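PDB 4EEI: adenylosuccinate lyase from Francisella tularensis subsp. tularensis SCHU S4, which probably catalyses two fumarate-releasing eliminations of purine biosynthesis, one of which splits adenylosuccinate into AMP and fumarate. Local coordinates for residues L176-G185 with L204-I214; V345-F355 with M409-Y418. All blocks are in the same frame, centred on the assembly; numbering follows the deposited sequence.

In the fold
Both contacts are largely buried and both touch the second subunit, yet they share no element of the fold: their nearest atoms are about 43 Å apart, on opposite sides of the chain's centre. Interaction 1 joins two loops on either side of helix 192-202 and reaches the AMP pocket through Gln212. Having no regular secondary structure, its segments hold one another by polar bonds, backbone to backbone and amide to carbonyl. Interaction 2 seats the short helix 411-418, with Met409 just before it, against the end of helix 338-346, Tyr351 and the start of helix 352-363. Helices satisfy most of their own backbone, so side chains do the work there, through aromatic, methionine and aliphatic packing, with a solvent-facing arginine at its rim.

Interaction 1: residues L176-G185 with L204-I214; sequences LTVQFSGAVG and LPVEEVSTQVI. With AMP (adenosine monophosphate), chain O; EDO (1,2-ethanediol), chain C.
Val178 and Val206 pair in a single beta bridge between the loops that flank helix 192-202 in this lyase of the fumarase/aspartase superfamily. Val178 N donates a hydrogen bond to Pro205 O at 3.0 Å, and Glu207 N returns one to Val178 O. Beside the bridge the packing is tight: Thr177 OG1 donates to Glu207 OE2 at 2.6 Å, reaching it from above the carboxylate plane, and Arg218 forms a salt bridge with the same oxygen. Ile214 packs alongside, its CG1 3.6 Å from Gln179 CG and its CD1 against Thr177 O. Gln179 suits this buried place because its extended chain brings NE2 to Gln212 O at 2.7 Å, nearly in its own amide plane. The outer flank of the bridge is looser. Leu204 CD1 rests 3.8 Å from Val178 CG1, and the exposed ring of Pro205 meets Leu176 O, to which a 1,2-ethanediol, probably from the crystallisation liquor, also donates. At the pocket end, Gln212 has CG anti to the backbone N (chi1 -177°) and spans from loop to ligand. Its NE2 donates to Ala183 O, while Arg301 and the adenine amino group share its OE1, which lies 2.8 Å from AMP N6.

Interaction 2: residues V345-F355 with M409-Y418; sequences VRSTSAYLSSF and MDFEGIKKTY
A guanidinium lying flat on a phenylalanine is the striking feature here: Arg346 stacks over one face of Phe411, planes 16° apart, in a cation-pi contact with CZ 3.8 Å from the ring centroid. The motif is a short N-capped helix, 411-418, packed against the end of one helix, Tyr351 and the start of the next. Arginine suits this exposed rim, since its extended chain lays CG along the ring while the charge stays near solvent. Inward, the chemistry becomes apolar. Tyr351 turns its edge to the face of Tyr418 in an offset edge-to-face pair, planes at 85°, and Ile414 CD1 lies 3.6 Å from Tyr351 OH, near the plane of the Tyr351 ring. Farther along, Met409, just before the helix, bends at both chi2 and chi3, which brings its methyl over the centre of the Phe355 ring, CE 3.9 Å from the centroid; SD approaches obliquely, making a Met-aromatic contact. The same CE also touches Leu352 CD2. Phe355 and Tyr418 pack on Cys188 of the second subunit. Asp410 OD1 caps the helix by accepting from Gly413 N. At the far end a water donates to Tyr351 O, and Tyr418 OH donates to that water's oxygen at 2.7 Å.

Interaction 1: residues L176-G185 with L204-I214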
# COMPACT_ATOMS: atom_id res chain seq x y z
N LEU B 176 -2.08 -17.76 17.27
CA LEU B 176 -0.88 -17.42 18.02
C LEU B 176 -0.17 -18.67 18.52
O LEU B 176 -0.81 -19.66 18.86
CB LEU B 176 -1.25 -16.55 19.23
CG LEU B 176 -1.81 -15.17 18.91
CD1 LEU B 176 -2.06 -14.40 20.19
CD2 LEU B 176 -0.84 -14.42 18.01
N THR B 177 1.16 -18.61 18.57
CA THR B 177 1.96 -19.75 18.99
C THR B 177 3.11 -19.26 19.87
O THR B 177 3.34 -18.06 19.99
CB THR B 177 2.62 -20.44 17.77
OG1 THR B 177 3.36 -19.47 17.02
CG2 THR B 177 1.57 -21.12 16.87
N VAL B 178 3.84 -20.21 20.45
CA VAL B 178 5.10 -19.89 21.11
C VAL B 178 6.20 -20.81 20.57
O VAL B 178 5.91 -21.78 19.86
CB VAL B 178 4.98 -20.02 22.63
CG1 VAL B 178 3.97 -19.01 23.18
CG2 VAL B 178 4.57 -21.44 23.00
N GLN B 179 7.45 -20.49 20.88
CA GLN B 179 8.56 -21.34 20.45
C GLN B 179 9.61 -21.44 21.54
O GLN B 179 9.90 -20.46 22.23
CB GLN B 179 9.20 -20.81 19.16
CG GLN B 179 9.75 -19.38 19.30
CD GLN B 179 10.95 -19.11 18.39
OE1 GLN B 179 11.50 -20.02 17.79
NE2 GLN B 179 11.36 -17.85 18.31
N PHE B 180 10.18 -22.62 21.70
CA PHE B 180 11.39 -22.77 22.50
C PHE B 180 12.29 -23.74 21.76
O PHE B 180 12.48 -24.88 22.18
CB PHE B 180 11.05 -23.28 23.91
CG PHE B 180 10.14 -22.38 24.69
CD1 PHE B 180 10.66 -21.36 25.48
CD2 PHE B 180 8.76 -22.55 24.65
CE1 PHE B 180 9.83 -20.52 26.21
CE2 PHE B 180 7.90 -21.71 25.38
CZ PHE B 180 8.44 -20.70 26.16
N SER B 181 12.83 -23.29 20.63
CA SER B 181 13.52 -24.17 19.70
C SER B 181 15.02 -23.88 19.58
O SER B 181 15.75 -24.58 18.89
CB SER B 181 12.86 -24.12 18.32
OG SER B 181 12.74 -22.78 17.86
N GLY B 182 15.49 -22.83 20.25
CA GLY B 182 16.91 -22.53 20.21
C GLY B 182 17.32 -21.72 18.99
O GLY B 182 16.47 -21.29 18.20
N ALA B 183 18.63 -21.55 18.83
CA ALA B 183 19.23 -20.59 17.89
C ALA B 183 18.60 -20.52 16.49
O ALA B 183 18.32 -19.43 16.00
CB ALA B 183 20.73 -20.84 17.78
N VAL B 184 18.42 -21.66 15.83
CA VAL B 184 17.80 -21.67 14.51
C VAL B 184 16.71 -22.73 14.38
O VAL B 184 16.54 -23.34 13.32
CB VAL B 184 18.85 -21.85 13.38
CG1 VAL B 184 19.74 -20.63 13.31
CG2 VAL B 184 19.68 -23.10 13.61
N GLY B 185 15.98 -22.97 15.47
CA GLY B 185 14.88 -23.91 15.44
C GLY B 185 15.36 -25.34 15.45
O GLY B 185 14.65 -26.26 15.04
N LEU B 204 -0.48 -21.77 25.09
CA LEU B 204 -0.48 -21.56 23.64
C LEU B 204 0.18 -22.76 22.94
O LEU B 204 1.02 -23.43 23.53
CB LEU B 204 0.27 -20.27 23.26
CG LEU B 204 -0.46 -18.95 23.54
CD1 LEU B 204 0.36 -17.76 23.04
CD2 LEU B 204 -1.84 -18.96 22.90
N PRO B 205 -0.22 -23.03 21.69
CA PRO B 205 0.36 -24.16 20.95
C PRO B 205 1.77 -23.84 20.44
O PRO B 205 2.14 -22.68 20.32
CB PRO B 205 -0.59 -24.33 19.77
CG PRO B 205 -1.17 -22.97 19.54
CD PRO B 205 -1.28 -22.35 20.92
N VAL B 206 2.53 -24.90 20.14
CA VAL B 206 3.90 -24.78 19.68
C VAL B 206 3.93 -24.52 18.17
O VAL B 206 3.16 -25.12 17.40
CB VAL B 206 4.66 -26.08 19.99
CG1 VAL B 206 6.05 -26.07 19.37
CG2 VAL B 206 4.74 -26.30 21.50
N GLU B 207 4.81 -23.62 17.74
CA GLU B 207 4.98 -23.33 16.32
C GLU B 207 5.48 -24.60 15.61
O GLU B 207 6.45 -25.21 16.06
CB GLU B 207 5.97 -22.18 16.14
CG GLU B 207 6.15 -21.73 14.71
CD GLU B 207 4.87 -21.17 14.15
OE1 GLU B 207 4.33 -21.74 13.17
OE2 GLU B 207 4.40 -20.15 14.69
N GLU B 208 4.83 -24.97 14.51
CA GLU B 208 5.15 -26.22 13.82
C GLU B 208 6.59 -26.23 13.32
O GLU B 208 7.36 -27.13 13.64
CB GLU B 208 4.19 -26.44 12.64
CG GLU B 208 2.86 -27.06 13.04
CD GLU B 208 1.86 -26.02 13.50
OE1 GLU B 208 2.16 -24.82 13.40
OE2 GLU B 208 0.76 -26.41 13.95
N VAL B 209 6.93 -25.26 12.47
CA VAL B 209 8.32 -24.99 12.14
C VAL B 209 8.71 -23.58 12.54
O VAL B 209 8.28 -22.60 11.93
CB VAL B 209 8.58 -25.18 10.63
CG1 VAL B 209 10.06 -24.97 10.32
CG2 VAL B 209 8.13 -26.57 10.19
N SER B 210 9.53 -23.47 13.59
CA SER B 210 10.13 -22.20 13.96
C SER B 210 11.57 -22.12 13.45
O SER B 210 12.20 -23.14 13.18
CB SER B 210 10.10 -22.02 15.48
OG SER B 210 10.79 -23.07 16.13
N THR B 211 12.08 -20.91 13.32
CA THR B 211 13.49 -20.70 13.03
C THR B 211 14.21 -20.23 14.29
O THR B 211 13.91 -20.70 15.38
CB THR B 211 13.69 -19.69 11.89
OG1 THR B 211 12.95 -18.49 12.15
CG2 THR B 211 13.24 -20.28 10.56
N GLN B 212 14.94 -19.14 14.15
CA GLN B 212 15.28 -18.35 15.32
C GLN B 212 13.97 -17.71 15.80
O GLN B 212 13.75 -17.54 16.99
CB GLN B 212 16.31 -17.28 15.00
CG GLN B 212 16.74 -16.46 16.21
CD GLN B 212 18.11 -15.84 16.04
OE1 GLN B 212 18.23 -14.65 15.76
NE2 GLN B 212 19.15 -16.64 16.21
N VAL B 213 13.13 -17.34 14.83
CA VAL B 213 11.92 -16.58 15.11
C VAL B 213 10.67 -17.40 14.81
O VAL B 213 10.73 -18.43 14.14
CB VAL B 213 11.88 -15.28 14.28
CG1 VAL B 213 13.02 -14.36 14.68
CG2 VAL B 213 11.93 -15.60 12.79
N ILE B 214 9.53 -16.92 15.31
CA ILE B 214 8.23 -17.40 14.86
C ILE B 214 7.96 -16.70 13.54
O ILE B 214 8.24 -15.51 13.41
CB ILE B 214 7.17 -17.04 15.90
CG1 ILE B 214 7.26 -17.99 17.10
CG2 ILE B 214 5.76 -17.05 15.30
CD1 ILE B 214 6.27 -17.68 18.22
P AMP O . 15.98 -2.80 17.24
O1P AMP O . 16.02 -1.37 17.70
O2P AMP O . 16.46 -3.02 15.83
O3P AMP O . 14.70 -3.53 17.58
O5' AMP O . 17.09 -3.53 18.15
C5' AMP O . 17.19 -4.95 18.18
C4' AMP O . 17.94 -5.39 19.43
O4' AMP O . 18.05 -6.81 19.47
C3' AMP O . 19.35 -4.83 19.45
O3' AMP O . 19.61 -4.27 20.74
C2' AMP O . 20.25 -6.02 19.23
O2' AMP O . 21.45 -5.91 20.00
C1' AMP O . 19.41 -7.19 19.69
N9 AMP O . 19.75 -8.42 18.93
C8 AMP O . 20.84 -8.60 18.16
N7 AMP O . 20.85 -9.84 17.62
C5 AMP O . 19.75 -10.48 18.05
C6 AMP O . 19.15 -11.82 17.85
N6 AMP O . 19.75 -12.75 17.07
N1 AMP O . 17.98 -12.08 18.49
C2 AMP O . 17.38 -11.17 19.27
N3 AMP O . 17.87 -9.94 19.49
C4 AMP O . 19.03 -9.54 18.92
C1 EDO C . -3.91 -20.32 19.95
O1 EDO C . -3.53 -20.74 18.63
C2 EDO C . -4.61 -21.46 20.70
O2 EDO C . -4.69 -21.16 22.10

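Interaction 2: residues V345-F355 with M409-Y418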
# COMPACT_ATOMS: atom_id res chain seq x y z
N VAL B 345 -39.06 10.20 1.00
CA VAL B 345 -39.75 9.14 0.27
C VAL B 345 -41.05 9.66 -0.31
O VAL B 345 -41.39 9.39 -1.46
CB VAL B 345 -40.01 7.91 1.16
CG1 VAL B 345 -40.84 6.87 0.42
CG2 VAL B 345 -38.69 7.30 1.61
N ARG B 346 -41.79 10.44 0.49
CA ARG B 346 -43.04 11.02 0.03
C ARG B 346 -42.84 11.98 -1.13
O ARG B 346 -43.68 12.09 -2.02
CB ARG B 346 -43.73 11.76 1.17
CG ARG B 346 -44.27 10.89 2.27
CD ARG B 346 -45.03 11.74 3.27
NE ARG B 346 -45.85 10.95 4.18
CZ ARG B 346 -45.46 10.56 5.39
NH1 ARG B 346 -46.29 9.84 6.14
NH2 ARG B 346 -44.27 10.90 5.85
N SER B 347 -41.72 12.70 -1.12
CA SER B 347 -41.45 13.72 -2.12
C SER B 347 -41.04 13.14 -3.47
O SER B 347 -40.95 13.87 -4.46
CB SER B 347 -40.37 14.69 -1.62
OG SER B 347 -39.09 14.08 -1.63
N THR B 348 -40.81 11.83 -3.53
CA THR B 348 -40.37 11.21 -4.78
C THR B 348 -41.33 10.11 -5.24
O THR B 348 -41.69 9.22 -4.47
CB THR B 348 -38.95 10.63 -4.66
OG1 THR B 348 -38.98 9.38 -3.96
CG2 THR B 348 -38.04 11.60 -3.91
N SER B 349 -41.75 10.18 -6.50
CA SER B 349 -42.62 9.15 -7.08
C SER B 349 -42.07 8.42 -8.31
O SER B 349 -42.77 7.60 -8.90
CB SER B 349 -43.99 9.76 -7.41
OG SER B 349 -43.85 11.00 -8.09
N ALA B 350 -40.83 8.71 -8.70
CA ALA B 350 -40.29 8.20 -9.96
C ALA B 350 -40.19 6.67 -10.03
O ALA B 350 -40.49 6.06 -11.06
CB ALA B 350 -38.93 8.83 -10.25
N TYR B 351 -39.77 6.06 -8.93
CA TYR B 351 -39.62 4.61 -8.83
C TYR B 351 -40.90 3.84 -9.14
O TYR B 351 -40.86 2.66 -9.49
CB TYR B 351 -39.10 4.24 -7.43
CG TYR B 351 -39.89 4.83 -6.29
CD1 TYR B 351 -39.49 6.02 -5.69
CD2 TYR B 351 -41.03 4.20 -5.81
CE1 TYR B 351 -40.21 6.56 -4.64
CE2 TYR B 351 -41.75 4.74 -4.76
CZ TYR B 351 -41.34 5.92 -4.18
OH TYR B 351 -42.06 6.46 -3.14
N LEU B 352 -42.05 4.49 -9.01
CA LEU B 352 -43.32 3.80 -9.18
C LEU B 352 -43.57 3.30 -10.60
O LEU B 352 -44.32 2.35 -10.80
CB LEU B 352 -44.49 4.68 -8.73
CG LEU B 352 -44.68 4.89 -7.23
CD1 LEU B 352 -45.93 5.72 -6.96
CD2 LEU B 352 -44.77 3.56 -6.51
N SER B 353 -42.94 3.94 -11.58
CA SER B 353 -43.11 3.52 -12.97
C SER B 353 -42.60 2.11 -13.18
O SER B 353 -43.25 1.29 -13.84
CB SER B 353 -42.42 4.50 -13.91
OG SER B 353 -43.06 5.75 -13.89
N SER B 354 -41.43 1.81 -12.62
CA SER B 354 -40.89 0.46 -12.71
C SER B 354 -41.83 -0.54 -12.04
O SER B 354 -42.00 -1.66 -12.52
CB SER B 354 -39.49 0.37 -12.10
OG SER B 354 -39.02 -0.97 -12.15
N PHE B 355 -42.43 -0.13 -10.93
CA PHE B 355 -43.37 -1.01 -10.24
C PHE B 355 -44.55 -1.35 -11.15
O PHE B 355 -44.84 -2.52 -11.39
CB PHE B 355 -43.87 -0.37 -8.94
CG PHE B 355 -45.01 -1.12 -8.31
CD1 PHE B 355 -44.78 -2.28 -7.59
CD2 PHE B 355 -46.32 -0.68 -8.47
CE1 PHE B 355 -45.83 -2.98 -7.02
CE2 PHE B 355 -47.37 -1.38 -7.91
CZ PHE B 355 -47.12 -2.53 -7.18
N MET B 409 -50.94 2.46 -4.36
CA MET B 409 -49.56 2.84 -4.05
C MET B 409 -49.48 4.17 -3.31
O MET B 409 -48.73 5.06 -3.68
CB MET B 409 -48.72 2.89 -5.33
CG MET B 409 -48.29 1.52 -5.83
SD MET B 409 -47.78 0.41 -4.50
CE MET B 409 -46.00 0.54 -4.63
N ASP B 410 -50.27 4.29 -2.24
CA ASP B 410 -50.15 5.43 -1.35
C ASP B 410 -48.97 5.16 -0.42
O ASP B 410 -48.25 4.19 -0.61
CB ASP B 410 -51.43 5.64 -0.54
CG ASP B 410 -51.87 4.39 0.19
OD1 ASP B 410 -51.21 3.34 0.03
OD2 ASP B 410 -52.88 4.46 0.92
N PHE B 411 -48.76 6.02 0.57
CA PHE B 411 -47.63 5.85 1.47
C PHE B 411 -47.63 4.46 2.11
O PHE B 411 -46.62 3.77 2.10
CB PHE B 411 -47.61 6.93 2.55
CG PHE B 411 -46.34 6.96 3.35
CD1 PHE B 411 -45.14 7.32 2.75
CD2 PHE B 411 -46.34 6.62 4.69
CE1 PHE B 411 -43.97 7.34 3.48
CE2 PHE B 411 -45.17 6.63 5.42
CZ PHE B 411 -43.98 7.00 4.82
N GLU B 412 -48.78 4.07 2.66
CA GLU B 412 -48.91 2.78 3.33
C GLU B 412 -48.66 1.61 2.38
O GLU B 412 -48.00 0.64 2.75
CB GLU B 412 -50.30 2.64 3.96
CG GLU B 412 -50.49 3.45 5.23
CD GLU B 412 -51.56 2.86 6.14
OE1 GLU B 412 -52.40 2.09 5.64
OE2 GLU B 412 -51.55 3.17 7.35
N GLY B 413 -49.17 1.71 1.16
CA GLY B 413 -48.95 0.69 0.16
C GLY B 413 -47.49 0.63 -0.27
O GLY B 413 -46.91 -0.45 -0.46
N ILE B 414 -46.89 1.80 -0.43
CA ILE B 414 -45.47 1.88 -0.79
C ILE B 414 -44.62 1.19 0.28
O ILE B 414 -43.69 0.44 -0.03
CB ILE B 414 -45.03 3.35 -0.96
CG1 ILE B 414 -45.57 3.91 -2.28
CG2 ILE B 414 -43.51 3.50 -0.90
CD1 ILE B 414 -45.40 5.41 -2.42
N LYS B 415 -44.95 1.44 1.55
CA LYS B 415 -44.25 0.78 2.65
C LYS B 415 -44.44 -0.73 2.59
O LYS B 415 -43.49 -1.48 2.80
CB LYS B 415 -44.74 1.34 3.99
CG LYS B 415 -43.77 2.31 4.64
CD LYS B 415 -44.43 3.15 5.73
CE LYS B 415 -45.00 2.31 6.85
NZ LYS B 415 -45.54 3.15 7.97
N LYS B 416 -45.66 -1.15 2.31
CA LYS B 416 -45.99 -2.57 2.20
C LYS B 416 -45.18 -3.25 1.12
O LYS B 416 -44.82 -4.42 1.23
CB LYS B 416 -47.46 -2.74 1.84
CG LYS B 416 -48.29 -3.38 2.92
CD LYS B 416 -48.49 -2.42 4.07
CE LYS B 416 -49.48 -2.97 5.08
NZ LYS B 416 -50.50 -1.95 5.44
N THR B 417 -44.93 -2.50 0.05
CA THR B 417 -44.29 -3.07 -1.13
C THR B 417 -42.79 -3.18 -0.95
O THR B 417 -42.20 -4.24 -1.17
CB THR B 417 -44.60 -2.21 -2.38
OG1 THR B 417 -46.02 -2.19 -2.59
CG2 THR B 417 -43.93 -2.78 -3.62
N TYR B 418 -42.16 -2.09 -0.54
CA TYR B 418 -40.71 -2.01 -0.57
C TYR B 418 -40.05 -2.51 0.71
O TYR B 418 -38.82 -2.59 0.79
CB TYR B 418 -40.28 -0.58 -0.89
CG TYR B 418 -40.64 -0.19 -2.30
CD1 TYR B 418 -39.83 -0.55 -3.36
CD2 TYR B 418 -41.80 0.53 -2.57
CE1 TYR B 418 -40.15 -0.20 -4.65
CE2 TYR B 418 -42.13 0.88 -3.87
CZ TYR B 418 -41.30 0.51 -4.90
OH TYR B 418 -41.62 0.85 -6.20
O HOH W 1 -40.05 0.28 -8.29